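Local atomic coordinates of mannan endo-1,6-alpha-mannosidase (Chaetomium thermophilum, PDB entry 6RY0), a protein that probably acts as a family 76 transglycosidase that transfers GPI-anchored glycoproteins from the plasma membrane into the fungal cell wall, and binds calcium. Residues Gly65-Thr68 against Tyr74-Trp77. Sequence-based numbering, arbitrary orientation.
Sequences GPPT and YYWW
P67 lays the CD side of its pyrrolidine ring over one face of the Y75 phenol ring, a CH-pi contact in which CD sits 3.8 Å from the ring centroid and 11° off the ring normal. Proline suits the place because its ring carbon next to nitrogen is slightly electron-poor, so its C-H groups are attractive to a pi face. P67 CG reaches Y75 CZ at 3.5 Å. With CG anti to its carbonyl carbon (chi1 -70°), Y75 brings its ring across P67 at about a right angle, and the T68 methyl CG2 meets the phenol at its edge, 3.9 Å from Y75 OH. P66, which follows a cis peptide bond, brings CB obliquely to Y75 CD1, at 4.1 Å. The Y74 carbonyl O receives CA-H...O contacts from G65 CA at 3.3 Å and P66 CA at 3.4 Å. Glycine, lacking a side chain, suits both this close approach and its positive-phi backbone. The Y74 side chain points away, its OH hydrogen-bonded to S387 and A389 N. Backbone bonding of Y74 with P64 ties the loop nearby, but between the segments C-H donors and apolar packing do the joining, beside calcium ligand D73, where Y74 and Y75 lead into helix 76-93.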
loop_
_atom_site.group_PDB
_atom_site.type_symbol
_atom_site.label_atom_id
_atom_site.label_comp_id
_atom_site.label_asym_id
_atom_site.label_seq_id
_atom_site.Cartn_x
_atom_site.Cartn_y
_atom_site.Cartn_z
ATOM N N GLY A 65 -17.954 6.482 -3.073
ATOM C CA GLY A 65 -18.164 5.145 -3.554
ATOM C C GLY A 65 -18.959 4.355 -2.559
ATOM O O GLY A 65 -19.399 4.897 -1.549
ATOM N N PRO A 66 -19.115 3.060 -2.805
ATOM C CA PRO A 66 -18.521 2.308 -3.917
ATOM C C PRO A 66 -19.311 2.458 -5.214
ATOM O O PRO A 66 -20.495 2.826 -5.198
ATOM C CB PRO A 66 -18.568 0.880 -3.421
ATOM C CG PRO A 66 -19.818 0.871 -2.565
ATOM C CD PRO A 66 -19.893 2.198 -1.908
ATOM N N PRO A 67 -18.664 2.134 -6.341
ATOM C CA PRO A 67 -19.364 2.300 -7.622
ATOM C C PRO A 67 -20.535 1.347 -7.796
ATOM O O PRO A 67 -21.457 1.649 -8.550
ATOM C CB PRO A 67 -18.279 2.035 -8.652
ATOM C CG PRO A 67 -17.167 1.385 -7.923
ATOM C CD PRO A 67 -17.232 1.826 -6.521
ATOM N N THR A 68 -20.531 0.244 -7.060
ATOM C CA THR A 68 -21.645 -0.693 -7.035
ATOM C C THR A 68 -22.925 -0.061 -6.515
ATOM O O THR A 68 -24.009 -0.523 -6.860
ATOM C CB THR A 68 -21.296 -1.911 -6.158
ATOM O OG1 THR A 68 -20.703 -1.467 -4.924
ATOM C CG2 THR A 68 -20.304 -2.781 -6.886
ATOM N N TYR A 74 -14.851 4.792 -6.154
ATOM C CA TYR A 74 -13.779 4.178 -5.369
ATOM C C TYR A 74 -14.268 3.198 -4.363
ATOM O O TYR A 74 -15.324 3.383 -3.747
ATOM C CB TYR A 74 -12.971 5.306 -4.674
ATOM C CG TYR A 74 -12.555 6.382 -5.645
ATOM C CD1 TYR A 74 -11.597 6.155 -6.621
ATOM C CD2 TYR A 74 -13.179 7.626 -5.637
ATOM C CE1 TYR A 74 -11.288 7.133 -7.563
ATOM C CE2 TYR A 74 -12.887 8.602 -6.562
ATOM C CZ TYR A 74 -11.946 8.344 -7.541
ATOM O OH TYR A 74 -11.599 9.270 -8.501
ATOM N N TYR A 75 -13.496 2.146 -4.161
ATOM C CA TYR A 75 -13.789 1.121 -3.162
ATOM C C TYR A 75 -13.148 1.444 -1.806
ATOM O O TYR A 75 -12.184 2.222 -1.731
ATOM C CB TYR A 75 -13.334 -0.248 -3.689
ATOM C CG TYR A 75 -14.186 -0.738 -4.820
ATOM C CD1 TYR A 75 -15.376 -1.399 -4.573
ATOM C CD2 TYR A 75 -13.823 -0.524 -6.145
ATOM C CE1 TYR A 75 -16.169 -1.868 -5.630
ATOM C CE2 TYR A 75 -14.607 -0.996 -7.185
ATOM C CZ TYR A 75 -15.765 -1.669 -6.913
ATOM O OH TYR A 75 -16.560 -2.135 -7.947
ATOM N N TRP A 76 -13.662 0.806 -0.766
ATOM C CA TRP A 76 -13.249 1.008 0.627
ATOM C C TRP A 76 -11.748 0.962 0.830
ATOM O O TRP A 76 -11.187 1.808 1.542
ATOM C CB TRP A 76 -13.934 -0.088 1.445
ATOM C CG TRP A 76 -13.635 -0.147 2.904
ATOM C CD1 TRP A 76 -14.093 0.701 3.886
ATOM C CD2 TRP A 76 -12.886 -1.158 3.577
ATOM N NE1 TRP A 76 -13.643 0.284 5.121
ATOM C CE2 TRP A 76 -12.932 -0.872 4.954
ATOM C CE3 TRP A 76 -12.225 -2.309 3.159
ATOM C CZ2 TRP A 76 -12.320 -1.662 5.892
ATOM C CZ3 TRP A 76 -11.593 -3.093 4.113
ATOM C CH2 TRP A 76 -11.673 -2.770 5.472
ATOM N N TRP A 77 -11.056 -0.009 0.237
ATOM C CA TRP A 77 -9.633 -0.123 0.499
ATOM C C TRP A 77 -8.878 1.109 0.046
ATOM O O TRP A 77 -7.816 1.411 0.611
ATOM C CB TRP A 77 -9.060 -1.364 -0.214
ATOM C CG TRP A 77 -8.824 -1.156 -1.638
ATOM C CD1 TRP A 77 -9.730 -1.186 -2.663
ATOM C CD2 TRP A 77 -7.571 -0.742 -2.212
ATOM N NE1 TRP A 77 -9.111 -0.817 -3.840
ATOM C CE2 TRP A 77 -7.779 -0.568 -3.596
ATOM C CE3 TRP A 77 -6.289 -0.517 -1.686
ATOM C CZ2 TRP A 77 -6.744 -0.213 -4.465
ATOM C CZ3 TRP A 77 -5.274 -0.184 -2.554
ATOM C CH2 TRP A 77 -5.512 -0.036 -3.915
#